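Local atomic coordinates of delta-1-pyrroline-5-carboxylate dehydrogenase, mitochondrial (Mus musculus, PDB entry 4E3X), a protein that catalyses the NAD+-dependent oxidation of L-glutamate gamma-semialdehyde to glutamate, the second step of proline degradation in mitochondria. Residues Q51-D56 with V143-M148; M134-R139 with F169-A174. One frame throughout, in Å; residues are numbered along the deposited sequence.

How the interactions relate
Both interactions join helices of the aldehyde dehydrogenase fold, and the two show how contact chemistry can differ with helix spacing. In interaction 1 the helices 45-55 and 140-151 come close through alanines, and everything that touches is buried and apolar. Interaction 2 pairs helix 121-136 with helix 155-180 at a wider spacing, bridged by the longer side chains of F170 and R171, which meet L135 and S136; one half is buried and apolar, the other partly exposed and tied to a glutamate from elsewhere in the chain. Helices 121-136, 140-151 and 155-180 follow one another in sequence, and the two contacts meet where V143 CG1 lies 3.6 Å from L135 CD2.

Interaction 1 of 2, residues Q51-D56 with V143-M148; sequences QKALKD and VLAKTM
A53 and A145 face each other where two helices of the aldehyde dehydrogenase fold cross, helix 45-55 and helix 140-151. This is close helix-helix packing through small residues: the axes of the two short segments approach to 8.6 Å with a crossing angle of -53°, and the CA atoms of L54 and A145 are only 5.2 Å apart.

The contacts across the crossing are apolar. The methyl groups meet directly, A53 CB to A145 CB at 3.7 Å. Beside them L54, with CG beside its backbone N (chi1 -72°), brings CD2 to 3.8 Å from A145 CB. Its side chain crosses that of M148 at about a right angle, with L54 CD2 4.1 Å from M148 SD and L54 CD1 4.1 Å from M148 CE. Replacing L54 by an alanine would probably open a gap beside A145 and take from M148 SD and CE the two methyls they lie against. L50, one turn earlier on helix 45-55, also touches A145 and M148, and F384 packs on L54 from a loop.

Polar bonding stays within helix 140-151 or turns to other neighbours. T147 OG1 hydrogen-bonds to T213 OG1 and also to V143 O, at 2.8 Å; this carbonyl takes the T147 backbone N on one face of its plane and T147 OG1 on the opposite one.

Interaction 2 of 2, residues M134-R139 with F169-A174; sequences MLSGPR and FFRFNA
The backbones of L135 and F170 stay well apart, their CA atoms 10.1 Å from each other; the chain leaves helical geometry at G137, and R139 N, two residues on, bonds back to M134 O at 2.9 Å. Side chains span the distance between the helices in two places. On the buried side L135 reaches with CD1 to the ring of F170, 4.0 Å from CE2 and nearly as near to CD2, and the two side chains cross at about a right angle. F128 also meets the F170 ring edge-to-face, and I248 and L249 of helix 239-251 add to the apolar cluster.

The contact lies among the helices of the aldehyde dehydrogenase fold, joining helix 121-136 to the long helix 155-180, with the F170 side chain about 11 Å from that of the NAD+-binding S208.

Toward the more open side R171 lies extended from CG to NE, its chi3 of -171° carrying the guanidinium across to S136, where R171 NH2 comes to 3.8 Å from S136 CB. Both polar groups turn to one carboxylate: S136 OG hydrogen-bonds to E35 OE2, and R171 NH1 makes a salt bridge to E35 OE1.

Interaction 1 of 2, residues Q51-D56 with V143-M148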
loop_
_atom_site.group_PDB
_atom_site.type_symbol
_atom_site.label_atom_id
_atom_site.label_comp_id
_atom_site.label_asym_id
_atom_site.label_seq_id
_atom_site.Cartn_x
_atom_site.Cartn_y
_atom_site.Cartn_z
ATOM N N GLN B 51 -14.585 -9.800 38.706
ATOM C CA GLN B 51 -14.396 -10.879 39.665
ATOM C C GLN B 51 -15.341 -12.046 39.373
ATOM O O GLN B 51 -14.941 -13.204 39.451
ATOM C CB GLN B 51 -14.557 -10.368 41.098
ATOM C CG GLN B 51 -13.373 -9.533 41.556
ATOM C CD GLN B 51 -13.602 -8.823 42.877
ATOM O OE1 GLN B 51 -14.723 -8.766 43.385
ATOM N NE2 GLN B 51 -12.533 -8.273 43.440
ATOM N N LYS B 52 -16.581 -11.734 39.002
ATOM C CA LYS B 52 -17.542 -12.761 38.627
ATOM C C LYS B 52 -17.104 -13.491 37.359
ATOM O O LYS B 52 -17.166 -14.716 37.283
ATOM C CB LYS B 52 -18.933 -12.150 38.436
ATOM N N ALA B 53 -16.655 -12.736 36.362
ATOM C CA ALA B 53 -16.212 -13.334 35.105
ATOM C C ALA B 53 -14.981 -14.227 35.288
ATOM O O ALA B 53 -14.844 -15.248 34.621
ATOM C CB ALA B 53 -15.953 -12.261 34.062
ATOM N N LEU B 54 -14.087 -13.842 36.193
ATOM C CA LEU B 54 -12.920 -14.665 36.500
ATOM C C LEU B 54 -13.348 -15.950 37.185
ATOM O O LEU B 54 -12.837 -17.031 36.887
ATOM C CB LEU B 54 -11.941 -13.903 37.389
ATOM C CG LEU B 54 -11.185 -12.783 36.672
ATOM C CD1 LEU B 54 -10.495 -11.870 37.683
ATOM C CD2 LEU B 54 -10.178 -13.364 35.690
ATOM N N LYS B 55 -14.295 -15.826 38.111
ATOM C CA LYS B 55 -14.856 -16.994 38.768
ATOM C C LYS B 55 -15.509 -17.929 37.744
ATOM O O LYS B 55 -15.423 -19.146 37.878
ATOM C CB LYS B 55 -15.866 -16.563 39.827
ATOM N N ASP B 56 -16.139 -17.355 36.716
ATOM C CA ASP B 56 -16.797 -18.137 35.663
ATOM C C ASP B 56 -15.818 -18.985 34.846
ATOM O O ASP B 56 -16.239 -19.888 34.125
ATOM C CB ASP B 56 -17.560 -17.225 34.693
ATOM C CG ASP B 56 -18.824 -16.643 35.289
ATOM O OD1 ASP B 56 -19.355 -17.220 36.260
ATOM O OD2 ASP B 56 -19.296 -15.605 34.765
ATOM N N VAL B 143 -14.522 -10.669 28.098
ATOM C CA VAL B 143 -13.313 -10.600 27.271
ATOM C C VAL B 143 -12.077 -10.251 28.102
ATOM O O VAL B 143 -10.980 -10.732 27.820
ATOM C CB VAL B 143 -13.459 -9.688 26.021
ATOM C CG1 VAL B 143 -14.595 -10.200 25.130
ATOM C CG2 VAL B 143 -13.661 -8.230 26.403
ATOM N N LEU B 144 -12.259 -9.422 29.125
ATOM C CA LEU B 144 -11.157 -9.139 30.036
ATOM C C LEU B 144 -10.701 -10.416 30.746
ATOM O O LEU B 144 -9.509 -10.724 30.780
ATOM C CB LEU B 144 -11.558 -8.073 31.057
ATOM C CG LEU B 144 -11.234 -6.619 30.703
ATOM C CD1 LEU B 144 -11.709 -6.230 29.323
ATOM C CD2 LEU B 144 -11.836 -5.704 31.756
ATOM N N ALA B 145 -11.652 -11.144 31.323
ATOM C CA ALA B 145 -11.330 -12.327 32.106
ATOM C C ALA B 145 -10.648 -13.382 31.246
ATOM O O ALA B 145 -9.694 -14.035 31.689
ATOM C CB ALA B 145 -12.588 -12.896 32.760
ATOM N N LYS B 146 -11.126 -13.538 30.013
ATOM C CA LYS B 146 -10.561 -14.546 29.126
ATOM C C LYS B 146 -9.140 -14.179 28.702
ATOM O O LYS B 146 -8.306 -15.053 28.500
ATOM C CB LYS B 146 -11.468 -14.760 27.913
ATOM C CG LYS B 146 -12.754 -15.474 28.297
ATOM C CD LYS B 146 -13.708 -15.681 27.131
ATOM C CE LYS B 146 -14.901 -16.499 27.581
ATOM N NZ LYS B 146 -15.896 -16.700 26.489
ATOM N N THR B 147 -8.874 -12.885 28.576
ATOM C CA THR B 147 -7.538 -12.410 28.250
ATOM C C THR B 147 -6.605 -12.561 29.467
ATOM O O THR B 147 -5.437 -12.941 29.338
ATOM C CB THR B 147 -7.603 -10.950 27.752
ATOM O OG1 THR B 147 -8.431 -10.887 26.578
ATOM C CG2 THR B 147 -6.225 -10.419 27.407
ATOM N N MET B 148 -7.123 -12.287 30.660
ATOM C CA MET B 148 -6.335 -12.496 31.878
ATOM C C MET B 148 -5.971 -13.959 32.074
ATOM O O MET B 148 -4.805 -14.305 32.272
ATOM C CB MET B 148 -7.106 -12.002 33.103
ATOM C CG MET B 148 -7.299 -10.491 33.145
ATOM S SD MET B 148 -8.219 -9.935 34.593
ATOM C CE MET B 148 -7.097 -10.427 35.897
#

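Interaction 2 of 2, residues M134-R139 with F169-A174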
loop_
_atom_site.group_PDB
_atom_site.type_symbol
_atom_site.label_atom_id
_atom_site.label_comp_id
_atom_site.label_asym_id
_atom_site.label_seq_id
_atom_site.Cartn_x
_atom_site.Cartn_y
_atom_site.Cartn_z
ATOM N N MET B 134 -21.241 -3.912 22.536
ATOM C CA MET B 134 -21.314 -5.119 23.357
ATOM C C MET B 134 -20.051 -5.295 24.197
ATOM O O MET B 134 -20.116 -5.611 25.381
ATOM C CB MET B 134 -21.533 -6.342 22.472
ATOM C CG MET B 134 -22.865 -6.317 21.725
ATOM S SD MET B 134 -22.953 -7.537 20.394
ATOM C CE MET B 134 -22.962 -9.045 21.356
ATOM N N LEU B 135 -18.897 -5.086 23.575
ATOM C CA LEU B 135 -17.614 -5.180 24.268
ATOM C C LEU B 135 -17.496 -4.132 25.369
ATOM O O LEU B 135 -16.919 -4.404 26.420
ATOM C CB LEU B 135 -16.464 -5.024 23.276
ATOM C CG LEU B 135 -16.228 -6.209 22.343
ATOM C CD1 LEU B 135 -15.432 -5.771 21.117
ATOM C CD2 LEU B 135 -15.512 -7.334 23.079
ATOM N N SER B 136 -18.029 -2.936 25.125
ATOM C CA SER B 136 -17.960 -1.849 26.096
ATOM C C SER B 136 -18.761 -2.192 27.341
ATOM O O SER B 136 -18.326 -1.939 28.471
ATOM C CB SER B 136 -18.482 -0.547 25.475
ATOM O OG SER B 136 -18.518 0.499 26.422
ATOM N N GLY B 137 -19.941 -2.766 27.128
ATOM C CA GLY B 137 -20.883 -2.999 28.203
ATOM C C GLY B 137 -20.959 -4.437 28.657
ATOM O O GLY B 137 -20.131 -4.879 29.452
ATOM N N PRO B 138 -21.962 -5.177 28.159
ATOM C CA PRO B 138 -22.287 -6.480 28.742
ATOM C C PRO B 138 -21.210 -7.546 28.578
ATOM O O PRO B 138 -21.188 -8.479 29.376
ATOM C CB PRO B 138 -23.568 -6.886 28.000
ATOM C CG PRO B 138 -23.526 -6.112 26.708
ATOM C CD PRO B 138 -22.904 -4.794 27.091
ATOM N N ARG B 139 -20.342 -7.412 27.582
ATOM C CA ARG B 139 -19.332 -8.440 27.322
ATOM C C ARG B 139 -17.938 -8.048 27.798
ATOM O O ARG B 139 -16.985 -8.803 27.603
ATOM C CB ARG B 139 -19.302 -8.822 25.834
ATOM C CG ARG B 139 -20.650 -9.273 25.289
ATOM C CD ARG B 139 -21.096 -10.607 25.886
ATOM N NE ARG B 139 -20.723 -11.748 25.052
ATOM C CZ ARG B 139 -21.449 -12.192 24.029
ATOM N NH1 ARG B 139 -21.037 -13.237 23.323
ATOM N NH2 ARG B 139 -22.587 -11.589 23.702
ATOM N N PHE B 169 -10.498 0.171 17.808
ATOM C CA PHE B 169 -10.303 -0.274 16.426
ATOM C C PHE B 169 -11.654 -0.348 15.721
ATOM O O PHE B 169 -11.816 0.152 14.608
ATOM C CB PHE B 169 -9.677 -1.672 16.355
ATOM C CG PHE B 169 -8.175 -1.697 16.480
ATOM C CD1 PHE B 169 -7.373 -0.829 15.755
ATOM C CD2 PHE B 169 -7.565 -2.638 17.299
ATOM C CE1 PHE B 169 -5.980 -0.887 15.869
ATOM C CE2 PHE B 169 -6.180 -2.710 17.411
ATOM C CZ PHE B 169 -5.388 -1.829 16.700
ATOM N N PHE B 170 -12.628 -0.994 16.360
ATOM C CA PHE B 170 -13.926 -1.180 15.726
ATOM C C PHE B 170 -14.621 0.157 15.458
ATOM O O PHE B 170 -15.154 0.372 14.365
ATOM C CB PHE B 170 -14.816 -2.098 16.568
ATOM C CG PHE B 170 -14.452 -3.555 16.488
ATOM C CD1 PHE B 170 -13.401 -4.000 15.694
ATOM C CD2 PHE B 170 -15.173 -4.486 17.216
ATOM C CE1 PHE B 170 -13.085 -5.352 15.625
ATOM C CE2 PHE B 170 -14.865 -5.836 17.147
ATOM C CZ PHE B 170 -13.815 -6.269 16.355
ATOM N N ARG B 171 -14.600 1.068 16.427
ATOM C CA ARG B 171 -15.287 2.355 16.252
ATOM C C ARG B 171 -14.560 3.293 15.291
ATOM O O ARG B 171 -15.177 3.872 14.393
ATOM C CB ARG B 171 -15.541 3.065 17.582
ATOM C CG ARG B 171 -16.459 2.321 18.524
ATOM C CD ARG B 171 -17.207 3.301 19.422
ATOM N NE ARG B 171 -17.948 2.638 20.498
ATOM C CZ ARG B 171 -17.555 2.610 21.773
ATOM N NH1 ARG B 171 -16.419 3.198 22.140
ATOM N NH2 ARG B 171 -18.287 1.975 22.678
ATOM N N PHE B 172 -13.255 3.455 15.481
ATOM C CA PHE B 172 -12.486 4.352 14.625
ATOM C C PHE B 172 -12.386 3.849 13.187
ATOM O O PHE B 172 -12.524 4.639 12.253
ATOM C CB PHE B 172 -11.104 4.630 15.210
ATOM C CG PHE B 172 -11.113 5.671 16.296
ATOM C CD1 PHE B 172 -10.877 7.010 16.004
ATOM C CD2 PHE B 172 -11.383 5.317 17.608
ATOM C CE1 PHE B 172 -10.899 7.977 17.009
ATOM C CE2 PHE B 172 -11.409 6.279 18.611
ATOM C CZ PHE B 172 -11.155 7.605 18.311
ATOM N N ASN B 173 -12.155 2.555 12.984
ATOM C CA ASN B 173 -12.134 2.045 11.613
ATOM C C ASN B 173 -13.499 2.211 10.938
ATOM O O ASN B 173 -13.572 2.527 9.755
ATOM C CB ASN B 173 -11.660 0.599 11.539
ATOM C CG ASN B 173 -10.160 0.482 11.643
ATOM O OD1 ASN B 173 -9.425 1.342 11.148
ATOM N ND2 ASN B 173 -9.690 -0.590 12.280
ATOM N N ALA B 174 -14.588 2.023 11.689
ATOM C CA ALA B 174 -15.916 2.295 11.139
ATOM C C ALA B 174 -16.037 3.755 10.695
ATOM O O ALA B 174 -16.527 4.037 9.601
ATOM C CB ALA B 174 -16.995 1.956 12.147
#